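SAM-dependent methyltransferase (Anabaena variabilis ATCC 29413, PDB 3GGD) probably transfers a methyl group from S-adenosyl-L-methionine to an acceptor molecule, and holds the spent cofactor S-adenosyl-L-homocysteine in a Rossmann-like domain. Local coordinates at residues N24-V28 / N29-V33; I137-E140 / K141-L144; E185-L188 / V189-H192; G197-T200 / A201-E205. All blocks are in the same frame, centred on the assembly; numbering follows the deposited sequence.

Overall arrangement
The four contacts form two touching pairs. Contact 1 (24-33) ends helix 15-29 and contact 3 (185-192) ends helix 184-190; their centres lie about 11 Å apart, and Lys25 NZ reaches Leu188 O at 2.8 Å and His192 NE2 at 2.9 Å. Contact 2 (137-144) opens helix 142-153 and contact 4 (197-205) opens helix 201-207; with centres about 12 Å apart, they meet where Arg142 NH1 lies 3.1 Å from Ile198 O. Contacts 1 and 4 stand on opposite sides of the chain's centre, about 30 Å between centres. Bound S-adenosyl-L-homocysteine is about 4 Å from the side chain of Ile137, 6 Å from that of Val33 and 7 Å from that of Val189.

Contact 1: residues N24-V28 / N29-V33; sequences NKTLV and NSTPV
Asn29 grips the carbonyl oxygen of Lys25 twice, with its backbone N and with its side-chain amide. Asn29 ND2 lies 3.0 Å from Lys25 O, in the carbonyl plane and on a lone pair, though Lys25 O lies 19° out of the plane of the Asn29 amide. The backbone N comes closer to the C=O direction. CG of Asn29 stands beside its own backbone N (chi1 -62°), which folds the amide back along the helix and sets ND2 3.7 Å from Lys25 CG; the two side chains cross at about a right angle. One residue on, Ser30 N gives a weak bond to Thr26 O at 2.7 Å.

The Thr26 side chain meets the departing chain with both branches. Its methyl CG2 packs on Val33 CG2 at 3.6 Å, while OG1 faces Thr31 OG1 across 3.8 Å, a gap bridged by a water. That water donates to Thr26 OG1 and to Pro32 O and also bonds Thr31 OG1, so it ties the helix to the loop. Two further waters link Ser30 OG to Leu27 O and Val28 O, carbonyls of the last turn.

Farther out, Thr26 OG1 is bonded to Tyr22 O, and Lys25 NZ reaches Leu188 O and His192 NE2. Val33 also packs on Trp23, a residue that binds S-adenosyl-L-homocysteine. Ser30, with positive phi (54°), is where the backbone leaves helical geometry: the arrangement is a helix C-terminus, here closing helix 15-29 beside the cofactor pocket.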
# COMPACT_ATOMS: atom_id res chain seq x y z
N ASN A 24 15.06 -6.80 1.14
CA ASN A 24 16.50 -7.02 1.03
C ASN A 24 16.83 -8.10 -0.04
O ASN A 24 17.80 -7.98 -0.80
CB ASN A 24 17.13 -7.39 2.35
CG ASN A 24 18.66 -7.26 2.30
OD1 ASN A 24 19.35 -8.25 2.32
ND2 ASN A 24 19.16 -6.04 2.17
N LYS A 25 16.01 -9.15 -0.09
CA LYS A 25 16.18 -10.17 -1.11
C LYS A 25 15.98 -9.56 -2.49
O LYS A 25 16.74 -9.84 -3.43
CB LYS A 25 15.20 -11.32 -0.91
CG LYS A 25 15.24 -12.29 -2.07
CD LYS A 25 14.08 -13.17 -2.15
CE LYS A 25 12.81 -12.49 -2.54
NZ LYS A 25 11.78 -13.48 -2.04
N THR A 26 14.96 -8.71 -2.61
CA THR A 26 14.69 -7.99 -3.86
C THR A 26 15.84 -7.08 -4.28
O THR A 26 16.28 -7.12 -5.44
CB THR A 26 13.37 -7.25 -3.73
OG1 THR A 26 12.36 -8.21 -3.40
CG2 THR A 26 13.02 -6.48 -5.00
N LEU A 27 16.36 -6.29 -3.33
CA LEU A 27 17.51 -5.41 -3.53
C LEU A 27 18.75 -6.18 -3.96
O LEU A 27 19.39 -5.85 -4.97
CB LEU A 27 17.84 -4.64 -2.24
CG LEU A 27 19.13 -3.78 -2.14
CD1 LEU A 27 19.17 -2.68 -3.21
CD2 LEU A 27 19.26 -3.19 -0.74
N VAL A 28 19.12 -7.20 -3.20
CA VAL A 28 20.29 -8.00 -3.54
C VAL A 28 20.22 -8.69 -4.90
O VAL A 28 21.18 -8.67 -5.71
CB VAL A 28 20.59 -9.05 -2.46
CG1 VAL A 28 21.74 -10.01 -2.93
CG2 VAL A 28 20.98 -8.36 -1.12
N ASN A 29 19.06 -9.25 -5.19
CA ASN A 29 18.95 -10.17 -6.31
C ASN A 29 18.21 -9.62 -7.50
O ASN A 29 18.13 -10.30 -8.50
CB ASN A 29 18.28 -11.47 -5.83
CG ASN A 29 19.09 -12.18 -4.76
OD1 ASN A 29 20.12 -12.76 -5.07
ND2 ASN A 29 18.62 -12.15 -3.51
N SER A 30 17.66 -8.41 -7.38
CA SER A 30 16.93 -7.80 -8.47
C SER A 30 15.80 -8.70 -9.01
O SER A 30 15.67 -8.90 -10.21
CB SER A 30 17.90 -7.40 -9.61
OG SER A 30 18.83 -6.44 -9.13
N THR A 31 14.93 -9.18 -8.12
CA THR A 31 13.87 -10.05 -8.52
C THR A 31 12.59 -9.19 -8.74
O THR A 31 12.52 -8.05 -8.29
CB THR A 31 13.69 -11.16 -7.45
OG1 THR A 31 13.66 -10.57 -6.15
CG2 THR A 31 14.83 -12.16 -7.46
N PRO A 32 11.61 -9.74 -9.48
CA PRO A 32 10.39 -9.02 -9.82
C PRO A 32 9.53 -8.73 -8.61
O PRO A 32 9.55 -9.48 -7.63
CB PRO A 32 9.66 -9.97 -10.76
CG PRO A 32 10.61 -10.99 -11.14
CD PRO A 32 11.64 -11.09 -10.07
N VAL A 33 8.77 -7.63 -8.70
CA VAL A 33 7.95 -7.14 -7.60
C VAL A 33 6.52 -7.13 -8.10
O VAL A 33 6.13 -6.34 -8.96
CB VAL A 33 8.44 -5.75 -7.13
CG1 VAL A 33 7.51 -5.17 -6.04
CG2 VAL A 33 9.91 -5.83 -6.66
O HOH W 1 11.31 -9.96 -5.47
O HOH W 2 18.31 -4.36 -7.01
O HOH W 3 21.02 -7.99 -8.37

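Contact 2: residues I137-E140 / K141-L144; sequences IPVE and KREL
The guanidinium of Arg142 has Val139 CG2 over one face, 4.0 Å above the plane and displaced toward the rim, and Ile137 O at its edge. Arg142 NE donates to Ile137 O at 3.0 Å, with an N-H...O angle of 158°; the acceptor lies near the guanidinium plane, whereas the donor is tilted 27° from the carbonyl plane. The arm is extended from CG to NE, with CG beside the backbone N (chi1 -74°), and so runs back over the preceding turn, CG resting 3.8 Å from Ile137 CG2. NH1 continues to Ile198 O, and NH2 makes a weak bond to His135 O. A leucine in place of Arg142 would probably leave Ile137 O and Ile198 O without these N-H partners.

On the other flank, Lys141 CD lies 4.1 Å from Pro138 CB, its chain crossing the proline ring at a slant. The backbone winds up through Lys141 N to Pro138 O at 2.9 Å and Arg142 N to Val139 O at 3.2 Å. One water joins Val139 O to Glu143 N. These bonds, each to the carbonyl three residues back, form the turn that leads into helix 142-153, which follows strand 127-131 in the Rossmann-like methyltransferase fold.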
# COMPACT_ATOMS: atom_id res chain seq x y z
N ILE A 137 -1.84 -6.73 6.12
CA ILE A 137 -1.60 -6.62 7.56
C ILE A 137 -2.46 -7.65 8.31
O ILE A 137 -3.67 -7.74 8.09
CB ILE A 137 -1.87 -5.18 8.09
CG1 ILE A 137 -0.96 -4.15 7.39
CG2 ILE A 137 -1.70 -5.10 9.64
CD1 ILE A 137 0.52 -4.14 7.81
N PRO A 138 -1.83 -8.45 9.18
CA PRO A 138 -2.65 -9.36 9.98
C PRO A 138 -3.78 -8.59 10.68
O PRO A 138 -3.55 -7.49 11.19
CB PRO A 138 -1.66 -9.93 11.00
CG PRO A 138 -0.36 -9.85 10.26
CD PRO A 138 -0.41 -8.58 9.51
N VAL A 139 -4.96 -9.19 10.69
CA VAL A 139 -6.18 -8.53 11.20
C VAL A 139 -6.01 -8.02 12.63
O VAL A 139 -6.42 -6.89 12.93
CB VAL A 139 -7.42 -9.45 11.04
CG1 VAL A 139 -8.64 -8.92 11.83
CG2 VAL A 139 -7.73 -9.54 9.54
N GLU A 140 -5.34 -8.80 13.46
CA GLU A 140 -5.13 -8.41 14.85
C GLU A 140 -4.14 -7.22 15.04
O GLU A 140 -4.03 -6.70 16.13
CB GLU A 140 -4.70 -9.60 15.70
CG GLU A 140 -3.31 -10.15 15.34
CD GLU A 140 -3.26 -11.17 14.16
OE1 GLU A 140 -4.23 -11.34 13.33
OE2 GLU A 140 -2.16 -11.81 14.10
N LYS A 141 -3.46 -6.79 13.98
CA LYS A 141 -2.56 -5.67 14.05
C LYS A 141 -3.08 -4.45 13.32
O LYS A 141 -2.44 -3.39 13.35
CB LYS A 141 -1.20 -6.08 13.50
CG LYS A 141 -0.52 -7.06 14.48
CD LYS A 141 0.54 -7.85 13.78
CE LYS A 141 1.29 -8.86 14.76
NZ LYS A 141 2.09 -9.85 13.90
N ARG A 142 -4.24 -4.58 12.69
CA ARG A 142 -4.76 -3.51 11.85
C ARG A 142 -5.13 -2.23 12.59
O ARG A 142 -4.99 -1.15 12.04
CB ARG A 142 -5.96 -3.98 11.01
CG ARG A 142 -5.53 -4.89 9.86
CD ARG A 142 -6.72 -5.42 9.08
NE ARG A 142 -6.28 -6.20 7.90
CZ ARG A 142 -7.08 -6.55 6.89
NH1 ARG A 142 -8.36 -6.18 6.89
NH2 ARG A 142 -6.59 -7.25 5.87
N GLU A 143 -5.58 -2.35 13.83
CA GLU A 143 -5.97 -1.19 14.60
C GLU A 143 -4.76 -0.27 14.83
O GLU A 143 -4.91 0.93 14.83
CB GLU A 143 -6.65 -1.61 15.92
CG GLU A 143 -6.76 -0.51 17.01
CD GLU A 143 -7.68 0.71 16.67
OE1 GLU A 143 -8.48 0.67 15.70
OE2 GLU A 143 -7.61 1.72 17.43
N LEU A 144 -3.56 -0.84 14.99
CA LEU A 144 -2.34 -0.07 15.19
C LEU A 144 -2.07 0.78 13.96
O LEU A 144 -1.74 1.98 14.06
CB LEU A 144 -1.17 -1.01 15.50
CG LEU A 144 -1.19 -1.74 16.85
CD1 LEU A 144 -0.17 -2.89 16.90
CD2 LEU A 144 -0.93 -0.76 18.04
O HOH W 4 -6.58 -4.94 14.88
O HOH W 5 -4.01 -3.85 16.44

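Contact 3: residues E185-L188 / V189-H192; sequences ELLL and VMEH
Leu186 O is gripped by two backbone donors, Val189 N and Met190 N, each at 3.0 Å. They arrive differently: Met190 N approaches almost head-on to the carbonyl with a nearly straight N-H...O angle of 174°, while Val189 N sits well above the carbonyl plane. Next along, Glu191 N reaches Leu187 O at 2.9 Å.

The same residues meet through their side chains. With CG beside its backbone N (chi1 -64°) and SE anti to CA (chi2 175°), Met190, a selenomethionine, lays SE against the branch point of Leu186, 3.6 Å from CG, with Leu186 CD2 slightly farther off; the bend at chi3 directs only the terminal CE. Its CG also passes 3.4 Å from Leu186 O, the same oxygen that takes the two N-H groups. An alanine at Leu186 would probably leave the selenium without its main apolar neighbour on this turn and the Met190 side chain freer to turn.

Such i to i+3 and i to i+4 bonding belongs to the C-terminal part of an alpha-helix, here helix 184-190, which packs against helix 15-29 and the loop after it. Val189 turns its side chain to Trp19 and Tyr22 there.

His192 puts a ring edge to Leu188 O, with CD2 at 3.4 Å. Its ND1 bonds Gln21 OE1, while NE2 faces Lys25. Glu185, at the other end, directs OE1 to His225 ND1.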
# COMPACT_ATOMS: atom_id res chain seq x y z
N GLU A 185 5.62 -14.29 -9.02
CA GLU A 185 5.88 -13.05 -8.31
C GLU A 185 5.15 -12.97 -6.97
O GLU A 185 5.58 -12.24 -6.07
CB GLU A 185 5.57 -11.83 -9.19
CG GLU A 185 6.34 -11.83 -10.55
CD GLU A 185 5.63 -12.57 -11.69
OE1 GLU A 185 4.69 -13.38 -11.45
OE2 GLU A 185 6.01 -12.33 -12.85
N LEU A 186 4.06 -13.71 -6.82
CA LEU A 186 3.34 -13.76 -5.54
C LEU A 186 4.10 -14.72 -4.62
O LEU A 186 4.29 -14.44 -3.44
CB LEU A 186 1.90 -14.22 -5.71
CG LEU A 186 1.07 -14.42 -4.41
CD1 LEU A 186 0.97 -13.12 -3.56
CD2 LEU A 186 -0.31 -14.97 -4.74
N LEU A 187 4.54 -15.84 -5.16
CA LEU A 187 5.32 -16.76 -4.37
C LEU A 187 6.56 -16.07 -3.78
O LEU A 187 6.96 -16.34 -2.63
CB LEU A 187 5.66 -18.01 -5.19
CG LEU A 187 4.49 -18.96 -5.46
CD1 LEU A 187 4.89 -20.11 -6.43
CD2 LEU A 187 3.89 -19.53 -4.12
N LEU A 188 7.15 -15.15 -4.55
CA LEU A 188 8.31 -14.39 -4.06
C LEU A 188 8.06 -13.62 -2.78
O LEU A 188 8.99 -13.44 -1.98
CB LEU A 188 8.87 -13.43 -5.13
CG LEU A 188 9.60 -14.10 -6.31
CD1 LEU A 188 10.03 -13.06 -7.36
CD2 LEU A 188 10.78 -14.95 -5.87
N VAL A 189 6.83 -13.14 -2.58
CA VAL A 189 6.49 -12.41 -1.35
C VAL A 189 6.16 -13.43 -0.25
O VAL A 189 6.62 -13.30 0.88
CB VAL A 189 5.26 -11.44 -1.49
CG1 VAL A 189 5.35 -10.28 -0.45
CG2 VAL A 189 5.13 -10.89 -2.91
N MSE A 190 5.35 -14.42 -0.59
CA MSE A 190 4.88 -15.43 0.38
C MSE A 190 5.99 -16.25 0.99
O MSE A 190 5.87 -16.83 2.07
CB MSE A 190 3.86 -16.36 -0.27
CG MSE A 190 2.58 -15.59 -0.70
SE MSE A 190 1.36 -16.82 -1.68
CE MSE A 190 1.35 -18.47 -0.63
N GLU A 191 7.10 -16.32 0.28
CA GLU A 191 8.32 -16.96 0.77
C GLU A 191 8.66 -16.41 2.16
O GLU A 191 9.25 -17.10 2.96
CB GLU A 191 9.41 -16.67 -0.27
CG GLU A 191 10.61 -17.40 -0.20
CD GLU A 191 10.43 -18.90 -0.40
OE1 GLU A 191 9.83 -19.31 -1.43
OE2 GLU A 191 10.91 -19.68 0.47
N HIS A 192 8.26 -15.18 2.46
CA HIS A 192 8.60 -14.53 3.74
C HIS A 192 7.50 -14.60 4.79
O HIS A 192 7.61 -13.96 5.83
CB HIS A 192 9.06 -13.09 3.45
CG HIS A 192 10.23 -13.06 2.50
ND1 HIS A 192 11.51 -13.36 2.91
CD2 HIS A 192 10.28 -12.92 1.16
CE1 HIS A 192 12.31 -13.37 1.87
NE2 HIS A 192 11.60 -13.12 0.78

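Contact 4: residues G197-T200 / A201-E205; sequences GIFT and AEDIE
A capping box opens helix 201-207: Thr200, the N-cap, and Asp203 exchange bonds between side chain and backbone. Asp203 N donates to Thr200 OG1 at 3.1 Å, and Thr200 N returns the bond to Asp203 OD2 at 3.0 Å, meeting the carboxylate on its anti side, 24° out of plane. OG1 is held between the backbone N and the carbonyl carbon of Thr200 (chi1 71°), which turns it toward Asp203 N. Ile204 N adds a bond to Thr200 O at 3.2 Å. A water donating to Ile198 O and to Asp203 OD2 gives the carboxylate a further partner, and Arg142 NH1 makes a weak, long ion pair with the same oxygen; this charge and the helix end together might favour the carboxylate form.

Asp203 also works through carbon. Its CB stands over one face of the Phe199 ring, 3.6 Å from the centroid and 16° off the normal, a CH-pi contact. Ile204 CD1 comes to the ring edge instead, 3.5 Å from Phe199 CE1. Beyond, Phe134 meets the ring, and Phe238 on strand 237-244 touches both Phe199 and Ile204. The whole is a classical helix N-terminus, its capping box laid over an aromatic residue that packs against the central sheet.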
# COMPACT_ATOMS: atom_id res chain seq x y z
N GLY A 197 -4.44 -10.25 1.65
CA GLY A 197 -5.70 -10.32 2.38
C GLY A 197 -6.76 -9.46 1.72
O GLY A 197 -6.67 -9.13 0.53
N ILE A 198 -7.76 -9.08 2.53
CA ILE A 198 -8.99 -8.40 2.08
C ILE A 198 -9.25 -7.11 2.90
O ILE A 198 -9.23 -7.18 4.12
CB ILE A 198 -10.21 -9.35 2.30
CG1 ILE A 198 -10.00 -10.70 1.57
CG2 ILE A 198 -11.54 -8.70 1.84
CD1 ILE A 198 -10.85 -11.86 2.15
N PHE A 199 -9.52 -5.97 2.24
CA PHE A 199 -9.90 -4.75 2.93
C PHE A 199 -11.20 -4.24 2.28
O PHE A 199 -11.29 -4.15 1.05
CB PHE A 199 -8.79 -3.71 2.88
CG PHE A 199 -8.97 -2.59 3.85
CD1 PHE A 199 -9.67 -1.45 3.48
CD2 PHE A 199 -8.46 -2.68 5.12
CE1 PHE A 199 -9.85 -0.43 4.37
CE2 PHE A 199 -8.64 -1.66 6.04
CZ PHE A 199 -9.32 -0.52 5.66
N THR A 200 -12.19 -3.91 3.10
CA THR A 200 -13.52 -3.56 2.63
C THR A 200 -14.07 -2.24 3.19
O THR A 200 -13.49 -1.62 4.12
CB THR A 200 -14.51 -4.64 3.09
OG1 THR A 200 -14.69 -4.52 4.50
CG2 THR A 200 -14.02 -6.08 2.77
N ALA A 201 -15.22 -1.83 2.67
CA ALA A 201 -15.94 -0.67 3.17
C ALA A 201 -16.22 -0.89 4.64
O ALA A 201 -16.20 0.05 5.44
CB ALA A 201 -17.29 -0.47 2.40
N GLU A 202 -16.52 -2.12 5.03
CA GLU A 202 -16.81 -2.39 6.44
C GLU A 202 -15.55 -2.21 7.30
O GLU A 202 -15.66 -1.87 8.46
CB GLU A 202 -17.41 -3.78 6.65
CG GLU A 202 -18.83 -3.94 6.07
CD GLU A 202 -18.87 -3.92 4.50
OE1 GLU A 202 -17.84 -4.26 3.81
OE2 GLU A 202 -19.93 -3.52 3.97
N ASP A 203 -14.36 -2.42 6.73
CA ASP A 203 -13.13 -2.16 7.46
C ASP A 203 -12.91 -0.66 7.68
O ASP A 203 -12.28 -0.28 8.66
CB ASP A 203 -11.89 -2.78 6.78
CG ASP A 203 -11.87 -4.31 6.87
OD1 ASP A 203 -12.12 -4.88 7.97
OD2 ASP A 203 -11.58 -4.95 5.83
N ILE A 204 -13.37 0.18 6.76
CA ILE A 204 -13.27 1.64 6.95
C ILE A 204 -14.12 2.01 8.18
O ILE A 204 -13.68 2.75 9.03
CB ILE A 204 -13.77 2.46 5.75
CG1 ILE A 204 -12.93 2.20 4.49
CG2 ILE A 204 -13.79 3.97 6.12
CD1 ILE A 204 -11.50 2.63 4.58
N GLU A 205 -15.31 1.47 8.30
CA GLU A 205 -16.14 1.72 9.48
C GLU A 205 -15.53 1.17 10.77
O GLU A 205 -15.63 1.80 11.84
CB GLU A 205 -17.54 1.16 9.28
CG GLU A 205 -18.46 1.30 10.49
CD GLU A 205 -18.75 2.76 10.89
OE1 GLU A 205 -18.66 3.67 10.05
OE2 GLU A 205 -19.10 3.00 12.07
O HOH W 6 -11.70 -7.54 5.88